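Local coordinates for protein Non-ribosomal peptide synthetase (Methanobrevibacter ruminantium, PDB 6VTJ) that probably holds a peptide on the phosphopantetheine arm of its carrier domain and releases it by NAD(P)H-dependent reduction of the thioester in its reductase domain, at residues T135-I140 with V329-Y334; M363-Y368 with E474-R479; N391-H396 with V453-T458. All blocks are in the same frame, centred on the assembly; numbering follows the deposited sequence.

Contact 1: residues T135-I140 with V329-Y334; sequences TGFLGI and VFQKNY
Phe137 lays its ring against the backbone and side chain of Gln331, and most of the surface buried here belongs to these two residues. CB of Gln331 sits over one face of the ring, 3.9 Å from its centroid and 28° off the normal, a CH-pi contact. Further out over that ring the backbone N of Gln331 comes within 3.5 Å of CE1 of Phe137. The phenyl can reach this far because its CG stands anti to the backbone N (chi1 -173°), which swings it off the start of helix 137-149. Phe330 adds a second aromatic ring. Its CD1 lies 3.8 Å from CZ of Phe137, with the planes 71° apart, so the two rings meet obliquely. The polar end of Gln331 stays in its own loop: NE2 donates to O of Asn333 at 3.0 Å in a nearly straight bond, reaching that oxygen from above its carbonyl plane. This bond fixes the rotation of the amide and leaves OE1 3.7 Å from CD2 of Phe137. The Gln331 side chain is about 6 Å from the bound 4'-phosphopantetheine and touches Thr336, which lines the ligand pocket. Phe137 itself follows Gly136 in the glycine-rich TGATGFLG turn, the TGxxGxxG signature of Rossmann-fold reductases that in relatives receives the NAD(P)H diphosphate.

Contact 2: residues M363-Y368 with E474-R479; sequences MSQIDY and EEYLKR
The phenol OH of Tyr476 donates a hydrogen bond to the backbone O of Ser323, while CG of Gln365 lies against the same oxygen at 3.5 Å. This is where helix 474-485, the last of the chain, covers the end of strand 360-365 in the Rossmann-type sheet. Gln365, the N-cap residue of helix 366-376, leans on the tyrosine obliquely, CG touching CZ. A sharp bend at its second torsion (chi2 96°) then carries the amide back, so that NE2 stands 4.3 Å above the Tyr476 ring plane, over the ring centre. The amide is steeply tilted to the ring, by 72°, and its NE2 hydrogen-bonds to O of Pro470, which helps keep the group in place. A leucine in place of Tyr476 would probably leave the Ser323 carbonyl without its donor and open a gap beneath the Gln365 amide. Beside this polar patch the contact is greasy: CB of Met363 lies 4.3 Å from CE2 of Tyr476. The thioether chain, bent at both chi2 and chi3, runs across Leu477 at about a right angle and sets its methyl CE 3.7 Å from CD2 of that leucine.

Contact 3: residues N391-H396 with V453-T458; sequences NHYISH and VEIEQT
Beside the short strand 394-395, which pairs antiparallel with strand 360-365 of the Rossmann-type sheet, the turn carrying Asn391 and Tyr393 meets Ile455, the N-cap residue of helix 456-464. Almost everything depends on one methyl group. CD1 of Ile455 approaches CB of Asn391 to 3.6 Å and OH of Tyr393 to 3.7 Å, touching the first and third residues of the turn at once. CG1 of this isoleucine lies between the backbone N and the carbonyl carbon (chi1 70°), and the chain runs on extended from there, which pushes the methyl out toward the turn. The other branch is more distant, with CG2 4.1 Å from OH of Tyr393.

Of the Asn391 side chain, CB makes the contact, with the backbone CA close behind. Its first torsion (chi1 61°) turns the amide away from Ile455, and OD1 comes to rest 3.7 Å above the His392 ring plane, toward the rim. Tyr393 and Ile455 reach for each other from opposite directions, and the methyl meets the tyrosine ring obliquely. Between Asn391 and Tyr393 the backbone folds into an inverse gamma turn centred on His392, closed by a weak bond from N of Tyr393 to O of Asn391 (3.1 Å).

No hydrogen bond crosses between the segments, so the contact is plain van der Waals packing, between a buried isoleucine and an exposed tyrosine. The helix side is tied to the sheet separately: O of Glu454 and OG1 of Thr458 both hydrogen-bond to His387 of strand 385-388, a residue that Ile455 also touches. Tyr393 also packs on Asp362 of strand 360-365. CE1 of the tyrosine ring is 4.4 Å from CD1 of Ile455, and CZ is at the same distance.

Contact 2 lies between the other two: its centre is about 14 Å from that of contact 1 and 15 Å from that of contact 3, while contacts 1 and 3 are about 23 Å apart and do not touch. Ile366 packs on Phe137 and Leu138, tying contact 2 to the glycine-rich turn; Ile394 packs on Met363 and Leu477, tying it to contact 3. Strands 360-365 and 394-395 are sheet neighbours shared by contacts 2 and 3. Along the chain contact 1 is complete before contact 2 begins, and contact 3 falls between the segments of contact 2. Late helices thus fold back on the Rossmann-type sheet, while contact 1 lies closer to the phosphopantetheine than contact 2 does.

Contact 1: residues T135-I140 with V329-Y334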
ATOM      1  N   THR A 135     -11.597   9.255   3.132  1.00 31.80           N
ATOM      2  CA  THR A 135     -12.468   8.127   3.443  1.00 32.23           C
ATOM      3  C   THR A 135     -11.730   6.804   3.527  1.00 38.65           C
ATOM      4  O   THR A 135     -12.352   5.791   3.868  1.00 37.31           O
ATOM      5  CB  THR A 135     -13.580   7.990   2.398  1.00 34.83           C
ATOM      6  OG1 THR A 135     -13.004   7.828   1.095  1.00 37.74           O
ATOM      7  CG2 THR A 135     -14.436   9.220   2.404  1.00 33.99           C
ATOM      8  N   GLY A 136     -10.443   6.770   3.187  1.00 35.16           N
ATOM      9  CA  GLY A 136      -9.678   5.553   3.337  1.00 32.92           C
ATOM     10  C   GLY A 136      -9.179   5.430   4.752  1.00 30.79           C
ATOM     11  O   GLY A 136      -9.323   6.342   5.568  1.00 29.06           O
ATOM     12  N   PHE A 137      -8.561   4.275   5.036  1.00 26.41           N
ATOM     13  CA  PHE A 137      -8.092   3.963   6.387  1.00 27.87           C
ATOM     14  C   PHE A 137      -7.115   5.019   6.901  1.00 28.46           C
ATOM     15  O   PHE A 137      -7.253   5.516   8.027  1.00 28.60           O
ATOM     16  CB  PHE A 137      -7.433   2.578   6.389  1.00 26.43           C
ATOM     17  CG  PHE A 137      -7.060   2.065   7.753  1.00 24.86           C
ATOM     18  CD1 PHE A 137      -7.935   2.176   8.820  1.00 25.36           C
ATOM     19  CD2 PHE A 137      -5.850   1.414   7.954  1.00 25.94           C
ATOM     20  CE1 PHE A 137      -7.585   1.674  10.088  1.00 29.20           C
ATOM     21  CE2 PHE A 137      -5.484   0.918   9.217  1.00 23.31           C
ATOM     22  CZ  PHE A 137      -6.356   1.037  10.276  1.00 24.83           C
ATOM     23  N   LEU A 138      -6.106   5.358   6.102  1.00 22.91           N
ATOM     24  CA  LEU A 138      -5.145   6.360   6.539  1.00 27.61           C
ATOM     25  C   LEU A 138      -5.785   7.747   6.594  1.00 25.38           C
ATOM     26  O   LEU A 138      -5.674   8.444   7.610  1.00 26.13           O
ATOM     27  CB  LEU A 138      -3.923   6.349   5.619  1.00 25.71           C
ATOM     28  CG  LEU A 138      -2.859   7.404   5.954  1.00 28.35           C
ATOM     29  CD1 LEU A 138      -2.412   7.360   7.458  1.00 23.61           C
ATOM     30  CD2 LEU A 138      -1.670   7.258   5.027  1.00 21.25           C
ATOM     31  N   GLY A 139      -6.510   8.129   5.537  1.00 23.91           N
ATOM     32  CA  GLY A 139      -7.013   9.495   5.427  1.00 25.91           C
ATOM     33  C   GLY A 139      -7.932   9.910   6.562  1.00 27.99           C
ATOM     34  O   GLY A 139      -7.854  11.047   7.050  1.00 31.54           O
ATOM     35  N   ILE A 140      -8.818   9.003   6.994  1.00 28.06           N
ATOM     36  CA  ILE A 140      -9.737   9.304   8.089  1.00 29.18           C
ATOM     37  C   ILE A 140      -8.973   9.563   9.373  1.00 29.42           C
ATOM     38  O   ILE A 140      -9.363  10.408  10.192  1.00 25.90           O
ATOM     39  CB  ILE A 140     -10.767   8.161   8.253  1.00 28.86           C
ATOM     40  CG1 ILE A 140     -11.932   8.610   9.114  1.00 25.10           C
ATOM     41  CG2 ILE A 140     -10.153   6.892   8.853  1.00 28.29           C
ATOM     42  CD1 ILE A 140     -12.667   9.770   8.541  1.00 30.72           C
ATOM     43  N   VAL A 329      -8.805  -0.940  16.410  1.00 32.22           N
ATOM     44  CA  VAL A 329      -9.737  -0.859  15.290  1.00 32.50           C
ATOM     45  C   VAL A 329      -8.942  -0.817  13.995  1.00 30.53           C
ATOM     46  O   VAL A 329      -8.010  -0.017  13.853  1.00 27.50           O
ATOM     47  CB  VAL A 329     -10.659   0.365  15.425  1.00 28.97           C
ATOM     48  CG1 VAL A 329     -11.336   0.677  14.099  1.00 29.94           C
ATOM     49  CG2 VAL A 329     -11.698   0.114  16.486  1.00 32.49           C
ATOM     50  N   PHE A 330      -9.338  -1.660  13.041  1.00 30.15           N
ATOM     51  CA  PHE A 330      -8.736  -1.794  11.728  1.00 29.33           C
ATOM     52  C   PHE A 330      -9.656  -1.169  10.679  1.00 30.16           C
ATOM     53  O   PHE A 330     -10.694  -0.588  11.004  1.00 35.36           O
ATOM     54  CB  PHE A 330      -8.448  -3.276  11.455  1.00 29.87           C
ATOM     55  CG  PHE A 330      -7.555  -3.506  10.270  1.00 31.55           C
ATOM     56  CD1 PHE A 330      -6.366  -2.797  10.133  1.00 23.53           C
ATOM     57  CD2 PHE A 330      -7.925  -4.400   9.275  1.00 29.62           C
ATOM     58  CE1 PHE A 330      -5.546  -2.996   9.040  1.00 29.44           C
ATOM     59  CE2 PHE A 330      -7.125  -4.599   8.159  1.00 28.80           C
ATOM     60  CZ  PHE A 330      -5.915  -3.899   8.046  1.00 27.64           C
ATOM     61  N   GLN A 331      -9.295  -1.306   9.406  1.00 29.37           N
ATOM     62  CA  GLN A 331     -10.040  -0.622   8.354  1.00 34.85           C
ATOM     63  C   GLN A 331     -11.423  -1.258   8.145  1.00 34.75           C
ATOM     64  O   GLN A 331     -11.670  -2.409   8.509  1.00 33.43           O
ATOM     65  CB  GLN A 331      -9.239  -0.622   7.043  1.00 30.48           C
ATOM     66  CG  GLN A 331      -9.117  -1.963   6.373  1.00 33.29           C
ATOM     67  CD  GLN A 331      -7.891  -2.055   5.487  1.00 33.73           C
ATOM     68  OE1 GLN A 331      -6.943  -1.283   5.626  1.00 38.49           O
ATOM     69  NE2 GLN A 331      -7.899  -3.013   4.574  1.00 36.61           N
ATOM     70  N   LYS A 332     -12.342  -0.476   7.561  1.00 34.84           N
ATOM     71  CA  LYS A 332     -13.670  -1.006   7.253  1.00 40.66           C
ATOM     72  C   LYS A 332     -13.587  -2.264   6.390  1.00 35.40           C
ATOM     73  O   LYS A 332     -14.259  -3.261   6.671  1.00 39.23           O
ATOM     74  CB  LYS A 332     -14.524   0.054   6.567  1.00 38.32           C
ATOM     75  N   ASN A 333     -12.753  -2.254   5.354  1.00 37.38           N
ATOM     76  CA  ASN A 333     -12.587  -3.434   4.498  1.00 39.26           C
ATOM     77  C   ASN A 333     -11.449  -4.315   5.013  1.00 38.11           C
ATOM     78  O   ASN A 333     -10.436  -4.528   4.345  1.00 34.86           O
ATOM     79  CB  ASN A 333     -12.350  -3.011   3.052  1.00 42.33           C
ATOM     80  CG  ASN A 333     -13.558  -2.316   2.446  1.00 52.81           C
ATOM     81  OD1 ASN A 333     -14.663  -2.383   2.995  1.00 52.78           O
ATOM     82  ND2 ASN A 333     -13.362  -1.654   1.308  1.00 55.64           N
ATOM     83  N   TYR A 334     -11.652  -4.839   6.234  1.00 37.13           N
ATOM     84  CA  TYR A 334     -10.626  -5.614   6.936  1.00 39.24           C
ATOM     85  C   TYR A 334     -10.182  -6.856   6.168  1.00 41.77           C
ATOM     86  O   TYR A 334      -9.116  -7.408   6.462  1.00 42.54           O
ATOM     87  CB  TYR A 334     -11.142  -6.039   8.313  1.00 39.64           C
ATOM     88  CG  TYR A 334     -12.383  -6.907   8.240  1.00 45.05           C
ATOM     89  CD1 TYR A 334     -12.287  -8.292   8.128  1.00 42.94           C
ATOM     90  CD2 TYR A 334     -13.650  -6.339   8.264  1.00 48.51           C
ATOM     91  CE1 TYR A 334     -13.415  -9.085   8.040  1.00 43.78           C
ATOM     92  CE2 TYR A 334     -14.785  -7.120   8.184  1.00 48.13           C
ATOM     93  CZ  TYR A 334     -14.665  -8.492   8.073  1.00 49.88           C
ATOM     94  OH  TYR A 334     -15.803  -9.264   7.995  1.00 51.89           O
TER

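Contact 2: residues M363-Y368 with E474-R479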
ATOM      1  N   MET A 363       4.771  -2.898  12.700  1.00 23.41           N
ATOM      2  CA  MET A 363       3.336  -2.749  12.933  1.00 25.07           C
ATOM      3  C   MET A 363       3.104  -1.257  13.145  1.00 26.90           C
ATOM      4  O   MET A 363       3.182  -0.737  14.262  1.00 26.12           O
ATOM      5  CB  MET A 363       2.866  -3.595  14.092  1.00 25.03           C
ATOM      6  CG  MET A 363       3.258  -5.066  13.928  1.00 22.43           C
ATOM      7  SD  MET A 363       2.228  -5.968  12.760  1.00 28.20           S
ATOM      8  CE  MET A 363       0.683  -6.060  13.670  1.00 22.97           C
ATOM      9  N   SER A 364       2.842  -0.562  12.046  1.00 28.02           N
ATOM     10  CA  SER A 364       2.679   0.890  12.070  1.00 28.35           C
ATOM     11  C   SER A 364       1.223   1.197  12.397  1.00 24.66           C
ATOM     12  O   SER A 364       0.366   1.234  11.513  1.00 25.63           O
ATOM     13  CB  SER A 364       3.105   1.477  10.731  1.00 24.87           C
ATOM     14  OG  SER A 364       4.493   1.254  10.505  1.00 24.05           O
ATOM     15  N   GLN A 365       0.949   1.415  13.690  1.00 26.72           N
ATOM     16  CA  GLN A 365      -0.409   1.667  14.163  1.00 23.48           C
ATOM     17  C   GLN A 365      -0.961   2.949  13.543  1.00 26.03           C
ATOM     18  O   GLN A 365      -0.337   4.015  13.638  1.00 26.39           O
ATOM     19  CB  GLN A 365      -0.412   1.763  15.689  1.00 23.31           C
ATOM     20  CG  GLN A 365       0.242   0.545  16.403  1.00 23.98           C
ATOM     21  CD  GLN A 365       1.711   0.771  16.781  1.00 28.67           C
ATOM     22  OE1 GLN A 365       2.374   1.669  16.255  1.00 24.22           O
ATOM     23  NE2 GLN A 365       2.211  -0.029  17.724  1.00 26.20           N
ATOM     24  N   ILE A 366      -2.151   2.842  12.931  1.00 24.34           N
ATOM     25  CA  ILE A 366      -2.660   3.879  12.025  1.00 27.40           C
ATOM     26  C   ILE A 366      -2.815   5.232  12.722  1.00 28.56           C
ATOM     27  O   ILE A 366      -2.655   6.294  12.083  1.00 26.12           O
ATOM     28  CB  ILE A 366      -3.983   3.410  11.380  1.00 22.14           C
ATOM     29  CG1 ILE A 366      -4.359   4.266  10.169  1.00 23.61           C
ATOM     30  CG2 ILE A 366      -5.103   3.490  12.373  1.00 23.37           C
ATOM     31  CD1 ILE A 366      -3.429   4.180   8.999  1.00 22.53           C
ATOM     32  N   ASP A 367      -3.129   5.233  14.023  1.00 27.78           N
ATOM     33  CA  ASP A 367      -3.250   6.517  14.711  1.00 30.18           C
ATOM     34  C   ASP A 367      -1.880   7.158  14.876  1.00 27.85           C
ATOM     35  O   ASP A 367      -1.729   8.375  14.719  1.00 26.72           O
ATOM     36  CB  ASP A 367      -3.981   6.374  16.068  1.00 24.63           C
ATOM     37  CG  ASP A 367      -3.569   5.139  16.885  1.00 30.85           C
ATOM     38  OD1 ASP A 367      -2.829   4.256  16.397  1.00 29.81           O
ATOM     39  OD2 ASP A 367      -4.026   5.037  18.047  1.00 31.03           O
ATOM     40  N   TYR A 368      -0.852   6.340  15.098  1.00 24.33           N
ATOM     41  CA  TYR A 368       0.487   6.893  15.165  1.00 24.69           C
ATOM     42  C   TYR A 368       1.062   7.196  13.782  1.00 26.51           C
ATOM     43  O   TYR A 368       1.834   8.153  13.654  1.00 24.35           O
ATOM     44  CB  TYR A 368       1.378   5.965  15.988  1.00 22.49           C
ATOM     45  CG  TYR A 368       1.140   6.210  17.456  1.00 28.57           C
ATOM     46  CD1 TYR A 368       0.009   5.706  18.085  1.00 29.03           C
ATOM     47  CD2 TYR A 368       2.025   6.981  18.211  1.00 31.19           C
ATOM     48  CE1 TYR A 368      -0.225   5.945  19.415  1.00 31.73           C
ATOM     49  CE2 TYR A 368       1.794   7.227  19.551  1.00 33.28           C
ATOM     50  CZ  TYR A 368       0.672   6.711  20.144  1.00 35.89           C
ATOM     51  OH  TYR A 368       0.440   6.957  21.469  1.00 39.69           O
ATOM     52  N   GLU A 474       2.353  -7.680  23.153  1.00 33.01           N
ATOM     53  CA  GLU A 474       1.290  -8.686  23.153  1.00 34.48           C
ATOM     54  C   GLU A 474      -0.077  -8.056  23.390  1.00 32.06           C
ATOM     55  O   GLU A 474      -1.046  -8.370  22.680  1.00 35.66           O
ATOM     56  CB  GLU A 474       1.563  -9.772  24.205  1.00 35.12           C
ATOM     57  CG  GLU A 474       0.602 -10.962  24.033  1.00 40.44           C
ATOM     58  CD  GLU A 474       0.955 -12.210  24.849  1.00 50.13           C
ATOM     59  OE1 GLU A 474       0.628 -12.266  26.059  1.00 47.12           O
ATOM     60  OE2 GLU A 474       1.529 -13.151  24.257  1.00 51.22           O
ATOM     61  N   GLU A 475      -0.166  -7.134  24.353  1.00 32.64           N
ATOM     62  CA  GLU A 475      -1.430  -6.453  24.614  1.00 35.84           C
ATOM     63  C   GLU A 475      -1.940  -5.761  23.355  1.00 32.32           C
ATOM     64  O   GLU A 475      -3.115  -5.900  22.987  1.00 29.76           O
ATOM     65  CB  GLU A 475      -1.270  -5.455  25.770  1.00 35.03           C
ATOM     66  CG  GLU A 475      -0.836  -6.105  27.112  1.00 42.93           C
ATOM     67  CD  GLU A 475       0.644  -5.847  27.471  1.00 50.79           C
ATOM     68  OE1 GLU A 475       0.896  -5.241  28.544  1.00 61.03           O
ATOM     69  OE2 GLU A 475       1.554  -6.246  26.684  1.00 47.63           O
ATOM     70  N   TYR A 476      -1.065  -5.021  22.662  1.00 31.12           N
ATOM     71  CA  TYR A 476      -1.524  -4.381  21.438  1.00 28.72           C
ATOM     72  C   TYR A 476      -2.004  -5.430  20.450  1.00 27.40           C
ATOM     73  O   TYR A 476      -3.104  -5.310  19.884  1.00 26.01           O
ATOM     74  CB  TYR A 476      -0.424  -3.520  20.820  1.00 27.47           C
ATOM     75  CG  TYR A 476      -0.709  -3.196  19.389  1.00 25.00           C
ATOM     76  CD1 TYR A 476      -1.707  -2.293  19.053  1.00 26.55           C
ATOM     77  CD2 TYR A 476      -0.003  -3.815  18.365  1.00 26.62           C
ATOM     78  CE1 TYR A 476      -1.973  -1.999  17.748  1.00 25.00           C
ATOM     79  CE2 TYR A 476      -0.255  -3.519  17.051  1.00 23.84           C
ATOM     80  CZ  TYR A 476      -1.243  -2.618  16.748  1.00 26.02           C
ATOM     81  OH  TYR A 476      -1.502  -2.328  15.431  1.00 23.37           O
ATOM     82  N   LEU A 477      -1.221  -6.505  20.284  1.00 25.11           N
ATOM     83  CA  LEU A 477      -1.622  -7.544  19.343  1.00 27.20           C
ATOM     84  C   LEU A 477      -2.949  -8.158  19.769  1.00 27.77           C
ATOM     85  O   LEU A 477      -3.808  -8.441  18.925  1.00 29.48           O
ATOM     86  CB  LEU A 477      -0.519  -8.603  19.205  1.00 24.69           C
ATOM     87  CG  LEU A 477       0.767  -8.142  18.494  1.00 29.28           C
ATOM     88  CD1 LEU A 477       1.828  -9.246  18.493  1.00 25.19           C
ATOM     89  CD2 LEU A 477       0.497  -7.645  17.050  1.00 24.62           C
ATOM     90  N   LYS A 478      -3.177  -8.293  21.081  1.00 31.44           N
ATOM     91  CA  LYS A 478      -4.462  -8.854  21.495  1.00 31.27           C
ATOM     92  C   LYS A 478      -5.595  -7.902  21.151  1.00 34.50           C
ATOM     93  O   LYS A 478      -6.632  -8.330  20.615  1.00 33.54           O
ATOM     94  CB  LYS A 478      -4.456  -9.186  22.984  1.00 33.45           C
ATOM     95  CG  LYS A 478      -3.627 -10.403  23.316  1.00 36.19           C
ATOM     96  CD  LYS A 478      -3.535 -10.622  24.816  1.00 38.91           C
ATOM     97  CE  LYS A 478      -2.593 -11.765  25.123  1.00 44.87           C
ATOM     98  NZ  LYS A 478      -2.209 -11.818  26.569  1.00 54.21           N
ATOM     99  N   ARG A 479      -5.395  -6.598  21.403  1.00 31.74           N
ATOM    100  CA  ARG A 479      -6.382  -5.614  20.972  1.00 29.96           C
ATOM    101  C   ARG A 479      -6.680  -5.806  19.497  1.00 31.03           C
ATOM    102  O   ARG A 479      -7.847  -5.916  19.088  1.00 30.85           O
ATOM    103  CB  ARG A 479      -5.893  -4.183  21.241  1.00 33.82           C
ATOM    104  CG  ARG A 479      -5.781  -3.809  22.724  1.00 31.56           C
ATOM    105  CD  ARG A 479      -5.833  -2.306  22.940  1.00 30.80           C
ATOM    106  NE  ARG A 479      -4.600  -1.633  22.534  1.00 34.96           N
ATOM    107  CZ  ARG A 479      -3.437  -1.745  23.172  1.00 31.53           C
ATOM    108  NH1 ARG A 479      -3.335  -2.500  24.260  1.00 32.86           N
ATOM    109  NH2 ARG A 479      -2.369  -1.093  22.729  1.00 29.01           N
TER

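Contact 3: residues N391-H396 with V453-T458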
ATOM      1  N   ASN A 391       9.595   1.563  14.231  1.00 24.02           N
ATOM      2  CA  ASN A 391      10.944   1.023  14.185  1.00 28.73           C
ATOM      3  C   ASN A 391      11.144  -0.166  15.121  1.00 27.43           C
ATOM      4  O   ASN A 391      12.178  -0.835  15.030  1.00 26.92           O
ATOM      5  CB  ASN A 391      11.975   2.124  14.484  1.00 28.16           C
ATOM      6  CG  ASN A 391      11.810   2.729  15.863  1.00 28.14           C
ATOM      7  OD1 ASN A 391      10.768   3.286  16.190  1.00 28.54           O
ATOM      8  ND2 ASN A 391      12.863   2.667  16.659  1.00 30.26           N
ATOM      9  N   HIS A 392      10.180  -0.475  15.983  1.00 25.24           N
ATOM     10  CA  HIS A 392      10.278  -1.654  16.853  1.00 29.61           C
ATOM     11  C   HIS A 392       9.664  -2.866  16.140  1.00 28.40           C
ATOM     12  O   HIS A 392       8.529  -3.283  16.405  1.00 31.31           O
ATOM     13  CB  HIS A 392       9.608  -1.361  18.195  1.00 27.06           C
ATOM     14  CG  HIS A 392      10.117  -0.120  18.851  1.00 29.72           C
ATOM     15  ND1 HIS A 392       9.347   1.017  19.007  1.00 32.83           N
ATOM     16  CD2 HIS A 392      11.336   0.181  19.361  1.00 34.23           C
ATOM     17  CE1 HIS A 392      10.066   1.956  19.596  1.00 35.30           C
ATOM     18  NE2 HIS A 392      11.277   1.475  19.819  1.00 34.73           N
ATOM     19  N   TYR A 393      10.441  -3.442  15.217  1.00 25.25           N
ATOM     20  CA  TYR A 393       9.971  -4.569  14.415  1.00 29.76           C
ATOM     21  C   TYR A 393       9.724  -5.788  15.294  1.00 31.81           C
ATOM     22  O   TYR A 393      10.440  -6.027  16.271  1.00 29.32           O
ATOM     23  CB  TYR A 393      10.988  -4.960  13.342  1.00 29.30           C
ATOM     24  CG  TYR A 393      11.324  -3.908  12.302  1.00 30.86           C
ATOM     25  CD1 TYR A 393      10.576  -2.743  12.171  1.00 28.61           C
ATOM     26  CD2 TYR A 393      12.405  -4.092  11.450  1.00 37.70           C
ATOM     27  CE1 TYR A 393      10.904  -1.788  11.221  1.00 30.89           C
ATOM     28  CE2 TYR A 393      12.740  -3.155  10.496  1.00 39.59           C
ATOM     29  CZ  TYR A 393      11.987  -2.004  10.383  1.00 35.85           C
ATOM     30  OH  TYR A 393      12.314  -1.088   9.421  1.00 37.10           O
ATOM     31  N   ILE A 394       8.695  -6.561  14.932  1.00 23.51           N
ATOM     32  CA  ILE A 394       8.398  -7.835  15.562  1.00 27.61           C
ATOM     33  C   ILE A 394       8.550  -8.926  14.507  1.00 30.53           C
ATOM     34  O   ILE A 394       8.689  -8.651  13.314  1.00 27.94           O
ATOM     35  CB  ILE A 394       6.991  -7.866  16.201  1.00 23.10           C
ATOM     36  CG1 ILE A 394       5.896  -7.633  15.174  1.00 28.44           C
ATOM     37  CG2 ILE A 394       6.868  -6.815  17.267  1.00 23.96           C
ATOM     38  CD1 ILE A 394       4.506  -7.770  15.777  1.00 28.39           C
ATOM     39  N   SER A 395       8.539 -10.175  14.957  1.00 29.48           N
ATOM     40  CA  SER A 395       8.582 -11.298  14.031  1.00 27.35           C
ATOM     41  C   SER A 395       7.246 -12.022  14.040  1.00 25.76           C
ATOM     42  O   SER A 395       6.353 -11.709  14.823  1.00 28.61           O
ATOM     43  CB  SER A 395       9.716 -12.256  14.384  1.00 28.41           C
ATOM     44  OG  SER A 395       9.339 -13.050  15.482  1.00 28.64           O
ATOM     45  N   HIS A 396       7.115 -13.011  13.152  1.00 29.44           N
ATOM     46  CA  HIS A 396       5.888 -13.787  13.124  1.00 27.16           C
ATOM     47  C   HIS A 396       5.796 -14.752  14.293  1.00 28.99           C
ATOM     48  O   HIS A 396       4.708 -15.261  14.562  1.00 29.18           O
ATOM     49  CB  HIS A 396       5.754 -14.522  11.794  1.00 26.39           C
ATOM     50  CG  HIS A 396       5.286 -13.634  10.682  1.00 31.57           C
ATOM     51  ND1 HIS A 396       6.106 -12.705  10.077  1.00 27.65           N
ATOM     52  CD2 HIS A 396       4.073 -13.501  10.095  1.00 32.64           C
ATOM     53  CE1 HIS A 396       5.427 -12.056   9.149  1.00 30.37           C
ATOM     54  NE2 HIS A 396       4.189 -12.513   9.143  1.00 30.45           N
ATOM     55  N   VAL A 453      17.078  -1.782   4.567  1.00 32.30           N
ATOM     56  CA  VAL A 453      16.426  -0.484   4.480  1.00 30.62           C
ATOM     57  C   VAL A 453      16.641   0.266   5.786  1.00 33.79           C
ATOM     58  O   VAL A 453      16.340  -0.253   6.868  1.00 31.91           O
ATOM     59  CB  VAL A 453      14.933  -0.656   4.189  1.00 33.29           C
ATOM     60  CG1 VAL A 453      14.215   0.663   4.393  1.00 32.57           C
ATOM     61  CG2 VAL A 453      14.742  -1.163   2.787  1.00 31.75           C
ATOM     62  N   GLU A 454      17.167   1.484   5.699  1.00 31.62           N
ATOM     63  CA  GLU A 454      17.364   2.280   6.901  1.00 30.92           C
ATOM     64  C   GLU A 454      16.262   3.308   7.098  1.00 32.62           C
ATOM     65  O   GLU A 454      15.829   3.977   6.150  1.00 30.30           O
ATOM     66  CB  GLU A 454      18.723   2.964   6.900  1.00 34.40           C
ATOM     67  CG  GLU A 454      19.827   2.045   6.434  1.00 41.54           C
ATOM     68  CD  GLU A 454      21.168   2.731   6.413  1.00 50.89           C
ATOM     69  OE1 GLU A 454      21.732   2.963   5.308  1.00 54.53           O
ATOM     70  OE2 GLU A 454      21.649   3.056   7.523  1.00 60.48           O
ATOM     71  N   ILE A 455      15.828   3.421   8.356  1.00 28.45           N
ATOM     72  CA  ILE A 455      14.803   4.369   8.778  1.00 27.67           C
ATOM     73  C   ILE A 455      15.261   5.208   9.959  1.00 29.80           C
ATOM     74  O   ILE A 455      14.493   6.036  10.466  1.00 27.27           O
ATOM     75  CB  ILE A 455      13.485   3.638   9.124  1.00 27.83           C
ATOM     76  CG1 ILE A 455      13.649   2.817  10.407  1.00 28.31           C
ATOM     77  CG2 ILE A 455      13.018   2.707   8.005  1.00 25.12           C
ATOM     78  CD1 ILE A 455      12.321   2.330  10.930  1.00 28.88           C
ATOM     79  N   GLU A 456      16.511   5.041  10.401  1.00 27.97           N
ATOM     80  CA  GLU A 456      16.967   5.661  11.638  1.00 26.41           C
ATOM     81  C   GLU A 456      16.896   7.179  11.564  1.00 30.01           C
ATOM     82  O   GLU A 456      16.512   7.835  12.544  1.00 28.86           O
ATOM     83  CB  GLU A 456      18.393   5.197  11.967  1.00 28.17           C
ATOM     84  N   GLN A 457      17.245   7.770  10.414  1.00 26.16           N
ATOM     85  CA  GLN A 457      17.152   9.221  10.333  1.00 25.32           C
ATOM     86  C   GLN A 457      15.739   9.667  10.684  1.00 30.61           C
ATOM     87  O   GLN A 457      15.541  10.587  11.489  1.00 29.32           O
ATOM     88  CB  GLN A 457      17.566   9.728   8.943  1.00 25.54           C
ATOM     89  CG  GLN A 457      17.524  11.258   8.801  1.00 26.23           C
ATOM     90  CD  GLN A 457      18.226  11.770   7.543  1.00 26.89           C
ATOM     91  OE1 GLN A 457      19.445  11.716   7.441  1.00 30.24           O
ATOM     92  NE2 GLN A 457      17.452  12.266   6.583  1.00 24.92           N
ATOM     93  N   THR A 458      14.732   9.011  10.104  1.00 31.48           N
ATOM     94  CA  THR A 458      13.369   9.446  10.390  1.00 27.37           C
ATOM     95  C   THR A 458      13.037   9.212  11.860  1.00 25.63           C
ATOM     96  O   THR A 458      12.433  10.070  12.514  1.00 25.53           O
ATOM     97  CB  THR A 458      12.372   8.731   9.471  1.00 24.74           C
ATOM     98  OG1 THR A 458      12.639   9.080   8.102  1.00 26.66           O
ATOM     99  CG2 THR A 458      10.932   9.147   9.813  1.00 24.78           C
TER